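Local coordinates for protein putative ribose operon repressor (Burkholderia thailandensis, PDB 3EGC) that probably acts as a LacI-family transcriptional repressor that binds operator DNA, with a two-lobed sugar-binding-type domain that in relatives senses a small-molecule effector, at residues A[20-25]-A[237-242]; A[106-111]-A[266-271]; A[172-177]-A[201-206]; A[189-194]-A[219-224]. All blocks are in the same frame, centred on the assembly; numbering follows the deposited sequence.

Overall arrangement
Interactions 1, 2 and 4 meet around the junction of the two lobes, their centres 12 to 13 Å apart. Strand 236-238 links them: V237 N lies 2.7 Å from S220 O, tying interaction 1 to interaction 4. A second tie joins interaction 1 to interaction 2, with Q239 OE1 2.7 Å from S107 OG. In relatives the effector binds in the cleft between such lobes, so F22, Q239 and D222 probably lie near a ligand pocket. Interaction 3 is peripheral, its centre about 22 Å from that of interaction 1, but A201 packs against T192 of interaction 4. Interactions 1 and 3 both touch the second subunit.

Interaction 1 of 4, residues A[20-25]-A[237-242]; sequences NVFFAE and VEQPTR
The carboxylate of E25 lies over a face of the R242 guanidinium instead of meeting its edge. Their planes are 24° apart, and the nearest oxygen, OE1 of E25, is 4.0 Å from NH2 of R242. The result is a long salt bridge of charge alone, with no N-H aimed at the oxygen. R242 finds its stronger polar partner in E19 of the second subunit. The same E25 OE1 accepts from the hydroxyl of T241, modelled only 2.4 Å from OG1; the bond is plausible, but so short a length is doubtful. T241 also packs along the aliphatic part of E25, its CB lying 3.7 Å from CB of that glutamate.

The T241 methyl does separate work: CG2 rests 3.6 Å from CD1 of F22. The ring reaches that place because F22 holds CG anti to its backbone N (chi1 176°), swinging the phenyl toward segment 237-242. There Q239 meets it obliquely, NE2 coming within 3.3 Å of CE1 of F22 while amide and ring planes stay 27° apart. Both ends of that amide are engaged, NE2 by D222 and OE1 by S107, which fixes its rotation beside the ring. In 20-25, N20 caps the helix, its OD1 taking the N-H of F22 at 2.9 Å.

V21 and A24 pack on their own counterparts in the second subunit, so helix 21-36 also borders the dimer interface. The contact sets helix 21-36 against the turn between strand 236-238 and helix 241-257, one of the places where the chain crosses between lobes, characteristic of the type I periplasmic-binding-protein fold.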
loop_
_atom_site.group_PDB
_atom_site.type_symbol
_atom_site.label_atom_id
_atom_site.label_comp_id
_atom_site.label_asym_id
_atom_site.label_seq_id
_atom_site.Cartn_x
_atom_site.Cartn_y
_atom_site.Cartn_z
ATOM N N ASN A 20 4.662 0.307 2.203
ATOM C CA ASN A 20 3.945 -0.506 3.169
ATOM C C ASN A 20 2.571 0.194 3.322
ATOM O O ASN A 20 2.442 1.411 3.541
ATOM C CB ASN A 20 4.718 -0.579 4.474
ATOM C CG ASN A 20 3.981 -1.402 5.595
ATOM O OD1 ASN A 20 2.801 -1.558 5.580
ATOM N ND2 ASN A 20 4.756 -1.944 6.545
ATOM N N VAL A 21 1.565 -0.616 3.137
ATOM C CA VAL A 21 0.218 -0.184 3.040
ATOM C C VAL A 21 -0.221 0.506 4.335
ATOM O O VAL A 21 -1.078 1.387 4.304
ATOM C CB VAL A 21 -0.668 -1.422 2.665
ATOM C CG1 VAL A 21 -1.806 -1.561 3.608
ATOM C CG2 VAL A 21 -1.202 -1.258 1.321
ATOM N N PHE A 22 0.377 0.116 5.454
ATOM C CA PHE A 22 0.101 0.778 6.699
ATOM C C PHE A 22 0.304 2.300 6.582
ATOM O O PHE A 22 -0.586 3.084 6.875
ATOM C CB PHE A 22 0.960 0.183 7.823
ATOM C CG PHE A 22 0.792 0.893 9.139
ATOM C CD1 PHE A 22 -0.193 0.533 10.029
ATOM C CD2 PHE A 22 1.640 1.953 9.480
ATOM C CE1 PHE A 22 -0.324 1.247 11.259
ATOM C CE2 PHE A 22 1.528 2.626 10.657
ATOM C CZ PHE A 22 0.562 2.272 11.550
ATOM N N PHE A 23 1.516 2.682 6.183
ATOM C CA PHE A 23 1.955 4.059 6.033
ATOM C C PHE A 23 1.256 4.854 4.902
ATOM O O PHE A 23 1.077 6.030 5.011
ATOM C CB PHE A 23 3.516 4.100 5.870
ATOM C CG PHE A 23 4.250 3.609 7.078
ATOM C CD1 PHE A 23 4.199 4.317 8.298
ATOM C CD2 PHE A 23 4.962 2.418 7.027
ATOM C CE1 PHE A 23 4.821 3.817 9.429
ATOM C CE2 PHE A 23 5.626 1.918 8.161
ATOM C CZ PHE A 23 5.543 2.610 9.382
ATOM N N ALA A 24 0.950 4.200 3.800
ATOM C CA ALA A 24 0.124 4.757 2.756
ATOM C C ALA A 24 -1.289 5.167 3.241
ATOM O O ALA A 24 -1.841 6.199 2.817
ATOM C CB ALA A 24 -0.021 3.728 1.539
ATOM N N GLU A 25 -1.896 4.306 4.035
ATOM C CA GLU A 25 -3.211 4.642 4.617
ATOM C C GLU A 25 -3.106 5.752 5.717
ATOM O O GLU A 25 -4.010 6.550 5.855
ATOM C CB GLU A 25 -3.875 3.399 5.199
ATOM C CG GLU A 25 -4.300 2.311 4.191
ATOM C CD GLU A 25 -4.867 1.067 4.921
ATOM O OE1 GLU A 25 -4.963 1.022 6.179
ATOM O OE2 GLU A 25 -5.294 0.122 4.268
ATOM N N VAL A 237 -5.817 -8.077 14.138
ATOM C CA VAL A 237 -6.078 -6.859 14.856
ATOM C C VAL A 237 -5.983 -5.675 13.893
ATOM O O VAL A 237 -4.891 -5.309 13.411
ATOM C CB VAL A 237 -5.272 -6.722 16.196
ATOM C CG1 VAL A 237 -3.981 -7.436 16.149
ATOM C CG2 VAL A 237 -5.118 -5.219 16.624
ATOM N N GLU A 238 -7.145 -5.130 13.567
ATOM C CA GLU A 238 -7.212 -3.997 12.686
ATOM C C GLU A 238 -6.747 -2.747 13.383
ATOM O O GLU A 238 -7.179 -2.458 14.490
ATOM C CB GLU A 238 -8.636 -3.808 12.143
ATOM C CG GLU A 238 -8.804 -2.618 11.222
ATOM C CD GLU A 238 -10.222 -2.455 10.787
ATOM O OE1 GLU A 238 -10.923 -1.548 11.325
ATOM O OE2 GLU A 238 -10.644 -3.255 9.910
ATOM N N GLN A 239 -5.863 -2.012 12.717
ATOM C CA GLN A 239 -5.412 -0.719 13.221
ATOM C C GLN A 239 -6.223 0.365 12.531
ATOM O O GLN A 239 -6.507 0.207 11.344
ATOM C CB GLN A 239 -3.926 -0.538 12.976
ATOM C CG GLN A 239 -3.094 -1.461 13.792
ATOM C CD GLN A 239 -1.615 -1.043 13.793
ATOM O OE1 GLN A 239 -1.199 -0.197 14.596
ATOM N NE2 GLN A 239 -0.836 -1.607 12.864
ATOM N N PRO A 240 -6.568 1.465 13.255
ATOM C CA PRO A 240 -7.273 2.605 12.648
ATOM C C PRO A 240 -6.305 3.525 11.844
ATOM O O PRO A 240 -6.101 4.705 12.160
ATOM C CB PRO A 240 -7.839 3.342 13.876
ATOM C CG PRO A 240 -6.769 3.124 14.933
ATOM C CD PRO A 240 -6.117 1.772 14.621
ATOM N N THR A 241 -5.742 2.986 10.789
ATOM C CA THR A 241 -4.660 3.692 10.052
ATOM C C THR A 241 -4.995 5.070 9.579
ATOM O O THR A 241 -4.227 5.998 9.792
ATOM C CB THR A 241 -4.213 2.899 8.807
ATOM O OG1 THR A 241 -5.375 2.577 7.983
ATOM C CG2 THR A 241 -3.565 1.638 9.211
ATOM N N ARG A 242 -6.139 5.215 8.941
ATOM C CA ARG A 242 -6.588 6.532 8.514
ATOM C C ARG A 242 -6.781 7.539 9.640
ATOM O O ARG A 242 -6.369 8.680 9.529
ATOM C CB ARG A 242 -7.867 6.399 7.638
ATOM C CG ARG A 242 -7.502 6.185 6.163
ATOM C CD ARG A 242 -8.653 5.475 5.364
ATOM N NE ARG A 242 -8.817 4.091 5.804
ATOM C CZ ARG A 242 -8.675 3.008 5.032
ATOM N NH1 ARG A 242 -8.412 3.125 3.730
ATOM N NH2 ARG A 242 -8.840 1.793 5.579
#

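Interaction 2 of 4, residues A[106-111]-A[266-271]; sequences LSENVR and RLQTRF
E108 sets CG between its backbone N and carbonyl carbon (chi1 65°) and then runs out extended, which carries its carboxylate to the backbone of T269. R266 instead bends at chi2 (-83°), folding its guanidinium back over L106. The first arrangement gives a hydrogen bond from T269 N to OE2 of E108, 2.9 Å long, with the donor well above the carboxylate plane. The T269 hydroxyl adds a weak bond to the same oxygen. R111 stands by the other oxygen, its NH2 2.8 Å from OE1 of E108, so a positive charge probably stabilises this carboxylate even though no N-H points at it.

In the second arrangement CD1 of L106 sits over one face of the guanidinium, toward its rim, 3.5 Å from NH2 of R266. The edge is used differently: NH1 of R266 donates to S107 O at 2.8 Å, with the acceptor close to the guanidinium plane. E142 and E264 form salt bridges with the remaining nitrogens, so its position and rotation are fixed from several directions.

Backbone bonds underlie both clusters. L267 N donates to L106 O at 2.8 Å, and E108 N returns to L267 O at 3.1 Å, which gives the parallel bridges L106-R266 and S107-L267. L106 and R266 therefore share one face of the sheet, S107 and L267 the other. On the latter side, CB of S107 approaches CG2 of T269 to 3.9 Å. Strand 103-107, leading into helix 109-122, thus runs beside strand 264-272; these are two of the three interlobe crossings that make up the hinge in type I periplasmic binding proteins and LacI-family regulators.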
loop_
_atom_site.group_PDB
_atom_site.type_symbol
_atom_site.label_atom_id
_atom_site.label_comp_id
_atom_site.label_asym_id
_atom_site.label_seq_id
_atom_site.Cartn_x
_atom_site.Cartn_y
_atom_site.Cartn_z
ATOM N N LEU A 106 -0.520 6.838 18.506
ATOM C CA LEU A 106 -0.157 5.460 18.529
ATOM C C LEU A 106 -1.410 4.533 18.581
ATOM O O LEU A 106 -2.487 4.968 18.879
ATOM C CB LEU A 106 0.698 5.241 19.780
ATOM C CG LEU A 106 1.803 6.285 20.026
ATOM C CD1 LEU A 106 2.463 6.070 21.459
ATOM C CD2 LEU A 106 2.870 6.252 18.914
ATOM N N SER A 107 -1.231 3.249 18.322
ATOM C CA SER A 107 -2.320 2.271 18.537
ATOM C C SER A 107 -2.281 1.691 19.937
ATOM O O SER A 107 -1.245 1.784 20.619
ATOM C CB SER A 107 -2.248 1.108 17.541
ATOM O OG SER A 107 -2.478 1.575 16.224
ATOM N N GLU A 108 -3.387 1.070 20.345
ATOM C CA GLU A 108 -3.381 0.278 21.594
ATOM C C GLU A 108 -2.751 -1.126 21.428
ATOM O O GLU A 108 -3.434 -2.181 21.483
ATOM C CB GLU A 108 -4.768 0.241 22.271
ATOM C CG GLU A 108 -5.853 -0.483 21.449
ATOM C CD GLU A 108 -7.279 -0.190 21.929
ATOM O OE1 GLU A 108 -7.451 0.562 22.926
ATOM O OE2 GLU A 108 -8.218 -0.725 21.305
ATOM N N ASN A 109 -1.441 -1.144 21.233
ATOM C CA ASN A 109 -0.747 -2.406 20.900
ATOM C C ASN A 109 -0.823 -3.541 21.930
ATOM O O ASN A 109 -1.189 -4.667 21.575
ATOM C CB ASN A 109 0.696 -2.150 20.540
ATOM C CG ASN A 109 0.851 -1.157 19.370
ATOM O OD1 ASN A 109 0.360 -1.406 18.272
ATOM N ND2 ASN A 109 1.600 -0.085 19.597
ATOM N N VAL A 110 -0.476 -3.266 23.184
ATOM C CA VAL A 110 -0.665 -4.252 24.256
ATOM C C VAL A 110 -2.092 -4.871 24.211
ATOM O O VAL A 110 -2.268 -6.068 24.029
ATOM C CB VAL A 110 -0.437 -3.612 25.694
ATOM C CG1 VAL A 110 -0.346 -4.706 26.764
ATOM C CG2 VAL A 110 0.774 -2.770 25.755
ATOM N N ARG A 111 -3.116 -4.039 24.386
ATOM C CA ARG A 111 -4.494 -4.542 24.381
ATOM C C ARG A 111 -4.880 -5.464 23.168
ATOM O O ARG A 111 -5.467 -6.545 23.335
ATOM C CB ARG A 111 -5.473 -3.411 24.454
ATOM C CG ARG A 111 -6.837 -3.835 24.872
ATOM C CD ARG A 111 -7.798 -2.623 24.778
ATOM N NE ARG A 111 -7.565 -1.671 25.862
ATOM C CZ ARG A 111 -8.190 -0.511 25.989
ATOM N NH1 ARG A 111 -7.898 0.283 27.014
ATOM N NH2 ARG A 111 -9.073 -0.131 25.073
ATOM N N ARG A 266 -3.627 7.300 22.291
ATOM C CA ARG A 266 -3.725 5.900 21.978
ATOM C C ARG A 266 -5.064 5.622 21.304
ATOM O O ARG A 266 -6.119 5.846 21.896
ATOM C CB ARG A 266 -3.607 5.082 23.256
ATOM C CG ARG A 266 -2.224 5.142 23.854
ATOM C CD ARG A 266 -1.304 4.131 23.190
ATOM N NE ARG A 266 0.045 4.202 23.700
ATOM C CZ ARG A 266 1.032 3.363 23.363
ATOM N NH1 ARG A 266 0.802 2.345 22.487
ATOM N NH2 ARG A 266 2.247 3.531 23.892
ATOM N N LEU A 267 -5.021 5.087 20.094
ATOM C CA LEU A 267 -6.251 4.829 19.333
ATOM C C LEU A 267 -6.757 3.354 19.366
ATOM O O LEU A 267 -5.998 2.410 19.292
ATOM C CB LEU A 267 -6.055 5.244 17.896
ATOM C CG LEU A 267 -6.578 6.606 17.459
ATOM C CD1 LEU A 267 -6.689 7.687 18.598
ATOM C CD2 LEU A 267 -5.916 7.150 16.158
ATOM N N GLN A 268 -8.059 3.188 19.475
ATOM C CA GLN A 268 -8.677 1.889 19.525
ATOM C C GLN A 268 -8.444 1.040 18.252
ATOM O O GLN A 268 -8.603 1.502 17.094
ATOM C CB GLN A 268 -10.184 2.084 19.799
ATOM C CG GLN A 268 -11.193 1.008 19.252
ATOM C CD GLN A 268 -12.682 1.501 19.362
ATOM O OE1 GLN A 268 -13.206 2.220 18.512
ATOM N NE2 GLN A 268 -13.328 1.137 20.428
ATOM N N THR A 269 -8.054 -0.189 18.483
ATOM C CA THR A 269 -7.924 -1.191 17.490
ATOM C C THR A 269 -9.119 -2.157 17.660
ATOM O O THR A 269 -9.770 -2.233 18.720
ATOM C CB THR A 269 -6.627 -2.000 17.715
ATOM O OG1 THR A 269 -6.702 -2.733 18.934
ATOM C CG2 THR A 269 -5.488 -1.095 17.811
ATOM N N ARG A 270 -9.396 -2.923 16.636
ATOM C CA ARG A 270 -10.455 -3.845 16.767
ATOM C C ARG A 270 -10.057 -5.224 16.246
ATOM O O ARG A 270 -9.365 -5.367 15.249
ATOM C CB ARG A 270 -11.740 -3.317 16.135
ATOM C CG ARG A 270 -12.087 -3.923 14.850
ATOM C CD ARG A 270 -13.272 -3.234 14.251
ATOM N NE ARG A 270 -14.009 -4.131 13.403
ATOM C CZ ARG A 270 -13.894 -4.181 12.084
ATOM N NH1 ARG A 270 -13.065 -3.377 11.455
ATOM N NH2 ARG A 270 -14.616 -5.044 11.406
ATOM N N PHE A 271 -10.505 -6.231 16.971
ATOM C CA PHE A 271 -10.191 -7.616 16.625
ATOM C C PHE A 271 -11.207 -8.128 15.603
ATOM O O PHE A 271 -12.420 -8.015 15.797
ATOM C CB PHE A 271 -10.197 -8.490 17.885
ATOM C CG PHE A 271 -9.625 -9.851 17.667
ATOM C CD1 PHE A 271 -10.328 -10.974 18.060
ATOM C CD2 PHE A 271 -8.390 -10.013 17.065
ATOM C CE1 PHE A 271 -9.811 -12.255 17.848
ATOM C CE2 PHE A 271 -7.854 -11.255 16.891
ATOM C CZ PHE A 271 -8.573 -12.401 17.282
#

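Interaction 3 of 4, residues A[172-177]-A[201-206]; sequences NGRDGA and AMQALN
The side chains of N172 and Q203 cross at about a right angle, and their amide planes are turned 51° apart. NE2 of Q203 donates to OD1 of N172 at 2.8 Å, but the bond is bent, with an N-H...O angle of 142°. The donor is also tilted from the asparagine carbonyl plane, so the two amides are not laid in one plane. R174 likewise runs crosswise to Q203, yet here the touching parts are aliphatic: CD of the arginine lies 3.5 Å from CB of the glutamine. Beyond CD the arginine bends at chi3, and its guanidinium has D175 over one face, a long salt bridge that stays within 172-177.

Deeper in, the two helices touch through alanines. CB of A177 sits 3.5 Å from CB of A204 and 3.9 Å from CA of A201, so a single methyl meets two successive turns of helix 195-208. The methyl of A204 is also covered by the backbone, lying 3.7 Å from O of R174. I178 extends this apolar patch along helix 174-181, while Q203 packs on F229 of the second subunit.

Chemically, small methyls allow the backbones to come close, CA of R174 standing 5.2 Å from CA of A204. Specific polarity across the interface amounts to one bent amide bond at its exposed rim.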
loop_
_atom_site.group_PDB
_atom_site.type_symbol
_atom_site.label_atom_id
_atom_site.label_comp_id
_atom_site.label_asym_id
_atom_site.label_seq_id
_atom_site.Cartn_x
_atom_site.Cartn_y
_atom_site.Cartn_z
ATOM N N ASN A 172 11.279 -9.372 7.329
ATOM C CA ASN A 172 10.065 -10.180 7.052
ATOM C C ASN A 172 9.735 -11.049 8.265
ATOM O O ASN A 172 8.550 -11.310 8.557
ATOM C CB ASN A 172 10.255 -11.170 5.857
ATOM C CG ASN A 172 9.129 -11.093 4.868
ATOM O OD1 ASN A 172 9.004 -11.920 3.949
ATOM N ND2 ASN A 172 8.299 -10.069 5.015
ATOM N N GLY A 173 10.791 -11.552 8.891
ATOM C CA GLY A 173 10.673 -12.520 9.927
ATOM C C GLY A 173 10.521 -13.950 9.405
ATOM O O GLY A 173 10.167 -14.860 10.176
ATOM N N ARG A 174 10.734 -14.174 8.117
ATOM C CA ARG A 174 10.699 -15.530 7.629
ATOM C C ARG A 174 11.748 -16.373 8.381
ATOM O O ARG A 174 11.424 -17.468 8.867
ATOM C CB ARG A 174 10.903 -15.665 6.125
ATOM C CG ARG A 174 10.928 -17.162 5.706
ATOM C CD ARG A 174 11.130 -17.364 4.190
ATOM N NE ARG A 174 12.462 -16.934 3.788
ATOM C CZ ARG A 174 13.446 -17.757 3.417
ATOM N NH1 ARG A 174 13.252 -19.093 3.356
ATOM N NH2 ARG A 174 14.640 -17.246 3.106
ATOM N N ASP A 175 12.973 -15.842 8.507
ATOM C CA ASP A 175 14.032 -16.578 9.209
ATOM C C ASP A 175 13.654 -16.809 10.662
ATOM O O ASP A 175 13.852 -17.860 11.202
ATOM C CB ASP A 175 15.402 -15.881 9.079
ATOM C CG ASP A 175 15.908 -15.827 7.625
ATOM O OD1 ASP A 175 16.832 -15.034 7.374
ATOM O OD2 ASP A 175 15.417 -16.543 6.715
ATOM N N GLY A 176 13.131 -15.797 11.308
ATOM C CA GLY A 176 12.681 -15.932 12.668
ATOM C C GLY A 176 11.592 -17.004 12.765
ATOM O O GLY A 176 11.605 -17.821 13.681
ATOM N N ALA A 177 10.626 -16.985 11.830
ATOM C CA ALA A 177 9.589 -17.987 11.871
ATOM C C ALA A 177 10.192 -19.389 11.666
ATOM O O ALA A 177 9.923 -20.322 12.424
ATOM C CB ALA A 177 8.522 -17.715 10.869
ATOM N N ALA A 201 6.143 -15.343 7.961
ATOM C CA ALA A 201 5.623 -16.597 8.592
ATOM C C ALA A 201 4.913 -17.546 7.603
ATOM O O ALA A 201 5.130 -18.733 7.656
ATOM C CB ALA A 201 4.691 -16.291 9.852
ATOM N N MET A 202 4.101 -17.011 6.690
ATOM C CA MET A 202 3.539 -17.833 5.612
ATOM C C MET A 202 4.657 -18.427 4.748
ATOM O O MET A 202 4.616 -19.567 4.397
ATOM C CB MET A 202 2.491 -17.067 4.751
ATOM C CG MET A 202 1.148 -16.697 5.490
ATOM S SD MET A 202 0.123 -18.057 6.238
ATOM C CE MET A 202 -0.445 -18.830 4.730
ATOM N N GLN A 203 5.655 -17.621 4.405
ATOM C CA GLN A 203 6.791 -18.137 3.667
ATOM C C GLN A 203 7.490 -19.255 4.414
ATOM O O GLN A 203 7.803 -20.288 3.821
ATOM C CB GLN A 203 7.769 -17.038 3.258
ATOM C CG GLN A 203 7.229 -16.202 2.101
ATOM C CD GLN A 203 7.761 -14.791 2.068
ATOM O OE1 GLN A 203 7.315 -13.974 1.234
ATOM N NE2 GLN A 203 8.708 -14.479 2.961
ATOM N N ALA A 204 7.741 -19.047 5.704
ATOM C CA ALA A 204 8.376 -20.101 6.506
ATOM C C ALA A 204 7.573 -21.412 6.464
ATOM O O ALA A 204 8.128 -22.456 6.286
ATOM C CB ALA A 204 8.601 -19.655 7.949
ATOM N N LEU A 205 6.261 -21.329 6.652
ATOM C CA LEU A 205 5.439 -22.533 6.687
ATOM C C LEU A 205 5.786 -23.471 5.539
ATOM O O LEU A 205 6.216 -24.615 5.754
ATOM C CB LEU A 205 3.953 -22.218 6.712
ATOM C CG LEU A 205 3.496 -21.635 8.066
ATOM C CD1 LEU A 205 2.010 -21.273 8.044
ATOM C CD2 LEU A 205 3.825 -22.564 9.234
ATOM N N ASN A 206 5.676 -22.973 4.322
ATOM C CA ASN A 206 5.957 -23.851 3.231
ATOM C C ASN A 206 7.413 -24.074 2.823
ATOM O O ASN A 206 7.708 -25.002 2.091
ATOM C CB ASN A 206 4.919 -23.723 2.090
ATOM C CG ASN A 206 5.123 -22.538 1.204
ATOM O OD1 ASN A 206 4.137 -21.867 0.825
ATOM N ND2 ASN A 206 6.364 -22.320 0.771
#

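Interaction 4 of 4, residues A[189-194]-A[219-224]; sequences ALLTSS and VSFDNL
T192 and V219 form the centre of a parallel strand pairing, T192 N donating to V219 O at 2.9 Å. Either side of it, V219 N bonds to L190 O at 3.0 Å and F221 N to T192 O at 3.3 Å. The strand segments run almost exactly parallel, 2° apart.

Side chains pack on both faces. On the face of L191 and V219, CD1 of the leucine reaches CG2 of the valine at 3.7 Å, because L191 turns CG anti to its backbone N (chi1 172°); the F221 ring presents its edge to the same methyl. On the other face, OG1 of T192 lies 3.3 Å from CB of S220.

In the next shell T198 gathers the polar groups: its hydroxyl is hydrogen-bonded with T192 OG1, S220 OG and S194 O, tying both strand ends to the start of helix 195-208. D222 adds to this, OD2 touching CB of S194 at 3.3 Å and accepting from the backbone N of H195, while its OD1 takes the amide of Q239. R143 binds S193 O and makes a cation-pi contact with F221. Strand 189-192, helix 195-208 and strand 217-221 together make a beta-alpha-beta crossover, the repeating motif of Rossmann-like lobes in this family.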
loop_
_atom_site.group_PDB
_atom_site.type_symbol
_atom_site.label_atom_id
_atom_site.label_comp_id
_atom_site.label_asym_id
_atom_site.label_seq_id
_atom_site.Cartn_x
_atom_site.Cartn_y
_atom_site.Cartn_z
ATOM N N ALA A 189 0.572 -22.220 17.286
ATOM C CA ALA A 189 0.062 -20.923 16.885
ATOM C C ALA A 189 1.134 -19.823 17.085
ATOM O O ALA A 189 2.073 -19.966 17.876
ATOM C CB ALA A 189 -1.180 -20.606 17.635
ATOM N N LEU A 190 0.987 -18.750 16.319
ATOM C CA LEU A 190 1.894 -17.637 16.339
ATOM C C LEU A 190 1.057 -16.370 16.379
ATOM O O LEU A 190 -0.000 -16.295 15.708
ATOM C CB LEU A 190 2.744 -17.636 15.050
ATOM C CG LEU A 190 4.172 -18.237 14.969
ATOM C CD1 LEU A 190 4.651 -19.007 16.258
ATOM C CD2 LEU A 190 4.435 -18.985 13.657
ATOM N N LEU A 191 1.519 -15.392 17.163
ATOM C CA LEU A 191 1.133 -14.037 16.950
ATOM C C LEU A 191 2.176 -13.434 15.986
ATOM O O LEU A 191 3.401 -13.560 16.237
ATOM C CB LEU A 191 1.168 -13.264 18.262
ATOM C CG LEU A 191 0.969 -11.744 18.270
ATOM C CD1 LEU A 191 -0.424 -11.258 17.775
ATOM C CD2 LEU A 191 1.310 -11.100 19.650
ATOM N N THR A 192 1.717 -12.766 14.938
ATOM C CA THR A 192 2.632 -12.002 14.101
ATOM C C THR A 192 2.344 -10.509 14.225
ATOM O O THR A 192 1.180 -10.107 14.196
ATOM C CB THR A 192 2.540 -12.417 12.626
ATOM O OG1 THR A 192 1.157 -12.418 12.243
ATOM C CG2 THR A 192 3.134 -13.878 12.421
ATOM N N SER A 193 3.389 -9.703 14.362
ATOM C CA SER A 193 3.205 -8.327 14.692
ATOM C C SER A 193 2.835 -7.347 13.543
ATOM O O SER A 193 2.572 -6.225 13.808
ATOM C CB SER A 193 4.412 -7.821 15.478
ATOM O OG SER A 193 5.550 -7.787 14.676
ATOM N N SER A 194 2.795 -7.794 12.293
ATOM C CA SER A 194 2.247 -6.992 11.190
ATOM C C SER A 194 2.037 -7.884 9.987
ATOM O O SER A 194 2.480 -9.044 9.991
ATOM C CB SER A 194 3.191 -5.840 10.811
ATOM O OG SER A 194 4.404 -6.347 10.290
ATOM N N VAL A 219 -2.481 -15.325 14.266
ATOM C CA VAL A 219 -3.235 -14.075 14.360
ATOM C C VAL A 219 -2.225 -12.969 14.061
ATOM O O VAL A 219 -1.068 -13.101 14.424
ATOM C CB VAL A 219 -3.921 -13.879 15.745
ATOM C CG1 VAL A 219 -4.970 -14.918 15.924
ATOM C CG2 VAL A 219 -2.845 -13.966 16.963
ATOM N N SER A 220 -2.683 -11.903 13.418
ATOM C CA SER A 220 -1.827 -10.884 12.898
ATOM C C SER A 220 -2.382 -9.499 13.224
ATOM O O SER A 220 -3.595 -9.356 13.383
ATOM C CB SER A 220 -1.724 -11.035 11.381
ATOM O OG SER A 220 -0.847 -10.073 10.807
ATOM N N PHE A 221 -1.502 -8.491 13.318
ATOM C CA PHE A 221 -1.927 -7.096 13.195
ATOM C C PHE A 221 -2.087 -6.693 11.710
ATOM O O PHE A 221 -1.464 -7.278 10.837
ATOM C CB PHE A 221 -0.934 -6.113 13.840
ATOM C CG PHE A 221 -1.079 -5.983 15.352
ATOM C CD1 PHE A 221 -1.404 -4.763 15.903
ATOM C CD2 PHE A 221 -0.806 -7.061 16.210
ATOM C CE1 PHE A 221 -1.500 -4.593 17.270
ATOM C CE2 PHE A 221 -0.905 -6.921 17.589
ATOM C CZ PHE A 221 -1.248 -5.701 18.139
ATOM N N ASP A 222 -2.922 -5.674 11.462
ATOM C CA ASP A 222 -3.209 -5.217 10.114
ATOM C C ASP A 222 -4.273 -6.065 9.426
ATOM O O ASP A 222 -4.149 -7.299 9.300
ATOM C CB ASP A 222 -1.941 -5.160 9.281
ATOM C CG ASP A 222 -0.902 -4.267 9.891
ATOM O OD1 ASP A 222 -1.313 -3.212 10.494
ATOM O OD2 ASP A 222 0.281 -4.654 9.818
ATOM N N ASN A 223 -5.294 -5.393 8.926
ATOM C CA ASN A 223 -6.427 -6.071 8.329
ATOM C C ASN A 223 -6.352 -5.961 6.815
ATOM O O ASN A 223 -6.822 -4.987 6.234
ATOM C CB ASN A 223 -7.738 -5.414 8.832
ATOM C CG ASN A 223 -8.960 -6.113 8.338
ATOM O OD1 ASN A 223 -8.864 -7.156 7.673
ATOM N ND2 ASN A 223 -10.135 -5.596 8.716
ATOM N N LEU A 224 -5.743 -6.952 6.179
ATOM C CA LEU A 224 -5.619 -6.994 4.752
ATOM C C LEU A 224 -6.645 -7.996 4.191
ATOM O O LEU A 224 -6.773 -9.088 4.712
ATOM C CB LEU A 224 -4.190 -7.451 4.424
ATOM C CG LEU A 224 -2.916 -6.537 4.506
ATOM C CD1 LEU A 224 -2.700 -5.789 3.225
ATOM C CD2 LEU A 224 -2.977 -5.511 5.670
#